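Local coordinates for protein putative ribose 5-phosphate isomerase (Leishmania infantum, PDB 6FXW) that probably interconverts ribose 5-phosphate and ribulose 5-phosphate in the pentose phosphate pathway, as a type B isomerase of the LacAB/RpiB family, at residues N106-G114 with I126-P135. Numbering follows the deposited sequence.
With SO4 (sulfate ion), chain C.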
loop_
_atom_site.group_PDB
_atom_site.type_symbol
_atom_site.label_atom_id
_atom_site.label_comp_id
_atom_site.label_asym_id
_atom_site.label_seq_id
_atom_site.Cartn_x
_atom_site.Cartn_y
_atom_site.Cartn_z
ATOM N N ASN A 106 -19.164 -2.700 -3.945
ATOM C CA ASN A 106 -19.382 -1.965 -5.179
ATOM C C ASN A 106 -19.777 -2.843 -6.392
ATOM O O ASN A 106 -20.133 -2.293 -7.424
ATOM C CB ASN A 106 -18.165 -1.149 -5.556
ATOM C CG ASN A 106 -17.599 -0.350 -4.398
ATOM O OD1 ASN A 106 -16.580 -0.773 -3.844
ATOM N ND2 ASN A 106 -18.283 0.713 -3.951
ATOM N N ASN A 107 -19.815 -4.158 -6.192
ATOM C CA ASN A 107 -20.178 -5.126 -7.190
ATOM C C ASN A 107 -19.536 -4.755 -8.520
ATOM O O ASN A 107 -20.166 -4.705 -9.597
ATOM C CB ASN A 107 -21.705 -5.195 -7.318
ATOM C CG ASN A 107 -22.165 -6.411 -8.105
ATOM O OD1 ASN A 107 -21.378 -7.268 -8.468
ATOM N ND2 ASN A 107 -23.472 -6.430 -8.416
ATOM N N ALA A 108 -18.217 -4.517 -8.553
ATOM C CA ALA A 108 -17.537 -4.009 -9.736
ATOM C C ALA A 108 -17.404 -5.065 -10.826
ATOM O O ALA A 108 -17.182 -6.268 -10.531
ATOM C CB ALA A 108 -16.112 -3.545 -9.416
ATOM N N HIS A 109 -17.600 -4.655 -12.042
ATOM C CA HIS A 109 -17.347 -5.504 -13.212
ATOM C C HIS A 109 -15.931 -5.656 -13.585
ATOM O O HIS A 109 -15.544 -6.686 -14.160
ATOM C CB HIS A 109 -18.048 -4.946 -14.473
ATOM C CG HIS A 109 -19.500 -4.675 -14.310
ATOM N ND1 HIS A 109 -19.956 -3.442 -13.842
ATOM C CD2 HIS A 109 -20.621 -5.449 -14.517
ATOM C CE1 HIS A 109 -21.294 -3.479 -13.780
ATOM N NE2 HIS A 109 -21.733 -4.683 -14.173
ATOM N N ILE A 110 -15.128 -4.618 -13.311
ATOM C CA ILE A 110 -13.726 -4.524 -13.817
ATOM C C ILE A 110 -12.811 -4.197 -12.666
ATOM O O ILE A 110 -13.122 -3.302 -11.859
ATOM C CB ILE A 110 -13.587 -3.501 -14.958
ATOM C CG1 ILE A 110 -14.461 -3.922 -16.197
ATOM C CG2 ILE A 110 -12.106 -3.353 -15.362
ATOM C CD1 ILE A 110 -14.365 -3.005 -17.348
ATOM N N LEU A 111 -11.741 -4.941 -12.592
ATOM C CA LEU A 111 -10.640 -4.729 -11.675
ATOM C C LEU A 111 -9.618 -3.891 -12.442
ATOM O O LEU A 111 -9.137 -4.327 -13.513
ATOM C CB LEU A 111 -10.060 -6.037 -11.301
ATOM C CG LEU A 111 -8.670 -6.065 -10.650
ATOM C CD1 LEU A 111 -8.699 -5.308 -9.286
ATOM C CD2 LEU A 111 -8.202 -7.502 -10.539
ATOM N N CYS A 112 -9.143 -2.769 -11.864
ATOM C CA CYS A 112 -8.090 -1.951 -12.442
ATOM C C CYS A 112 -6.866 -1.997 -11.524
ATOM O O CYS A 112 -7.004 -1.816 -10.338
ATOM C CB CYS A 112 -8.561 -0.542 -12.600
ATOM S SG CYS A 112 -9.955 -0.372 -13.735
ATOM N N ILE A 113 -5.745 -2.355 -12.086
ATOM C CA ILE A 113 -4.490 -2.492 -11.332
ATOM C C ILE A 113 -3.333 -1.752 -12.037
ATOM O O ILE A 113 -3.317 -1.563 -13.310
ATOM C CB ILE A 113 -4.105 -3.930 -11.093
ATOM C CG1 ILE A 113 -4.059 -4.675 -12.402
ATOM C CG2 ILE A 113 -5.119 -4.547 -10.150
ATOM C CD1 ILE A 113 -3.555 -6.159 -12.205
ATOM N N GLY A 114 -2.267 -1.423 -11.280
ATOM C CA GLY A 114 -1.074 -0.819 -11.793
ATOM C C GLY A 114 0.105 -1.708 -11.688
ATOM O O GLY A 114 0.389 -2.220 -10.584
ATOM N N ILE A 126 -4.706 -9.850 -5.458
ATOM C CA ILE A 126 -5.798 -8.980 -5.873
ATOM C C ILE A 126 -6.714 -9.740 -6.855
ATOM O O ILE A 126 -7.960 -9.702 -6.736
ATOM C CB ILE A 126 -5.285 -7.682 -6.499
ATOM C CG1 ILE A 126 -4.525 -6.780 -5.507
ATOM C CG2 ILE A 126 -6.393 -6.899 -7.180
ATOM C CD1 ILE A 126 -3.749 -5.628 -6.121
ATOM N N ILE A 127 -6.087 -10.342 -7.871
ATOM C CA ILE A 127 -6.836 -11.046 -8.901
ATOM C C ILE A 127 -7.628 -12.172 -8.309
ATOM O O ILE A 127 -8.846 -12.280 -8.584
ATOM C CB ILE A 127 -5.884 -11.462 -10.022
ATOM C CG1 ILE A 127 -5.415 -10.277 -10.841
ATOM C CG2 ILE A 127 -6.565 -12.444 -10.972
ATOM C CD1 ILE A 127 -4.352 -10.567 -11.936
ATOM N N GLU A 128 -6.961 -13.032 -7.515
ATOM C CA GLU A 128 -7.668 -14.166 -6.951
ATOM C C GLU A 128 -8.834 -13.735 -6.069
ATOM O O GLU A 128 -9.909 -14.277 -6.174
ATOM C CB GLU A 128 -6.717 -14.995 -6.147
ATOM C CG GLU A 128 -5.750 -15.760 -6.994
ATOM C CD GLU A 128 -4.739 -16.652 -6.308
ATOM O OE1 GLU A 128 -4.633 -16.550 -5.070
ATOM O OE2 GLU A 128 -3.989 -17.361 -7.062
ATOM N N THR A 129 -8.692 -12.664 -5.270
ATOM C CA THR A 129 -9.737 -12.161 -4.418
ATOM C C THR A 129 -10.872 -11.582 -5.247
ATOM O O THR A 129 -12.020 -11.833 -5.004
ATOM C CB THR A 129 -9.143 -11.145 -3.500
ATOM O OG1 THR A 129 -8.075 -11.798 -2.752
ATOM C CG2 THR A 129 -10.235 -10.565 -2.559
ATOM N N PHE A 130 -10.537 -10.746 -6.225
ATOM C CA PHE A 130 -11.589 -10.121 -7.064
ATOM C C PHE A 130 -12.460 -11.113 -7.765
ATOM O O PHE A 130 -13.688 -10.977 -7.852
ATOM C CB PHE A 130 -10.916 -9.188 -8.079
ATOM C CG PHE A 130 -11.861 -8.332 -8.864
ATOM C CD1 PHE A 130 -12.293 -7.113 -8.389
ATOM C CD2 PHE A 130 -12.321 -8.743 -10.093
ATOM C CE1 PHE A 130 -13.087 -6.277 -9.094
ATOM C CE2 PHE A 130 -13.172 -7.921 -10.805
ATOM C CZ PHE A 130 -13.600 -6.710 -10.303
ATOM N N LEU A 131 -11.779 -12.142 -8.301
ATOM C CA LEU A 131 -12.550 -13.177 -9.026
ATOM C C LEU A 131 -13.364 -14.135 -8.179
ATOM O O LEU A 131 -14.251 -14.837 -8.739
ATOM C CB LEU A 131 -11.614 -14.012 -9.890
ATOM C CG LEU A 131 -10.905 -13.282 -11.040
ATOM C CD1 LEU A 131 -9.870 -14.170 -11.816
ATOM C CD2 LEU A 131 -11.900 -12.583 -11.987
ATOM N N THR A 132 -13.085 -14.218 -6.902
ATOM C CA THR A 132 -13.806 -15.140 -6.035
ATOM C C THR A 132 -14.681 -14.514 -4.997
ATOM O O THR A 132 -15.088 -15.197 -4.055
ATOM C CB THR A 132 -12.825 -16.079 -5.361
ATOM O OG1 THR A 132 -11.840 -15.368 -4.573
ATOM C CG2 THR A 132 -11.955 -16.864 -6.368
ATOM N N THR A 133 -14.917 -13.224 -5.046
ATOM C CA THR A 133 -15.710 -12.534 -4.057
ATOM C C THR A 133 -17.032 -12.117 -4.713
ATOM O O THR A 133 -17.097 -11.559 -5.773
ATOM C CB THR A 133 -14.968 -11.316 -3.431
ATOM O OG1 THR A 133 -13.730 -11.730 -2.890
ATOM C CG2 THR A 133 -15.801 -10.659 -2.347
ATOM N N GLU A 134 -18.128 -12.421 -4.009
ATOM C CA GLU A 134 -19.471 -12.033 -4.454
ATOM C C GLU A 134 -19.999 -10.817 -3.765
ATOM O O GLU A 134 -19.553 -10.508 -2.627
ATOM C CB GLU A 134 -20.426 -13.212 -4.246
ATOM C CG GLU A 134 -20.213 -14.290 -5.333
ATOM C CD GLU A 134 -20.501 -13.796 -6.760
ATOM O OE1 GLU A 134 -19.568 -13.310 -7.531
ATOM O OE2 GLU A 134 -21.698 -13.883 -7.136
ATOM N N PRO A 135 -20.945 -10.104 -4.398
ATOM C CA PRO A 135 -21.550 -8.947 -3.776
ATOM C C PRO A 135 -22.393 -9.326 -2.563
ATOM O O PRO A 135 -23.020 -10.395 -2.558
ATOM C CB PRO A 135 -22.360 -8.326 -4.882
ATOM C CG PRO A 135 -22.566 -9.406 -5.894
ATOM C CD PRO A 135 -21.506 -10.387 -5.734
HETATM S S SO4 C . -25.165 -4.725 -13.093
HETATM O O1 SO4 C . -24.528 -5.430 -11.931
HETATM O O2 SO4 C . -24.468 -5.191 -14.371
HETATM O O3 SO4 C . -26.615 -5.141 -13.111
HETATM O O4 SO4 C . -25.206 -3.237 -13.001
#
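Leu111 sets its CB over the centre of one face of the Phe130 ring, 3.5 Å from the centroid and 3° off the normal, a CH-pi contact. With chi1 at -171°, the Phe130 ring swings away from its own backbone N and reaches the start of strand 110-114. There Phe130 CZ comes 3.4 Å from Leu111 N, and Phe130 CE1 meets Ala108 CB at 4.1 Å. The Leu111 branches reach back toward the preceding helical turn, CD1 against Ile126 CG2 at 3.5 Å and CD2 against Ile127 CG1 at 3.9 Å; Ile113 CG2 also touches Ile126 CG2. Strand 110-114 and helix segment 126-131 run nearly antiparallel (164°), as expected of a helix packed on the parallel sheet of this alpha/beta fold. The other end is more open: Asn107, partly exposed, slants across the Pro135 ring, OD1 3.6 Å from Pro135 CG, while Arg103 hydrogen-bonds OD1. Beyond it His109 turns away from the helix, and its NE2 donates a nearly straight bond (2.8 Å) to O2 of a sulfate, probably from the crystallisation liquor, which Arg89 also binds. Cohesion between the segments is thus apolar, while the polar groups of the loop end bond to arginines and a sulfate and not across the contact.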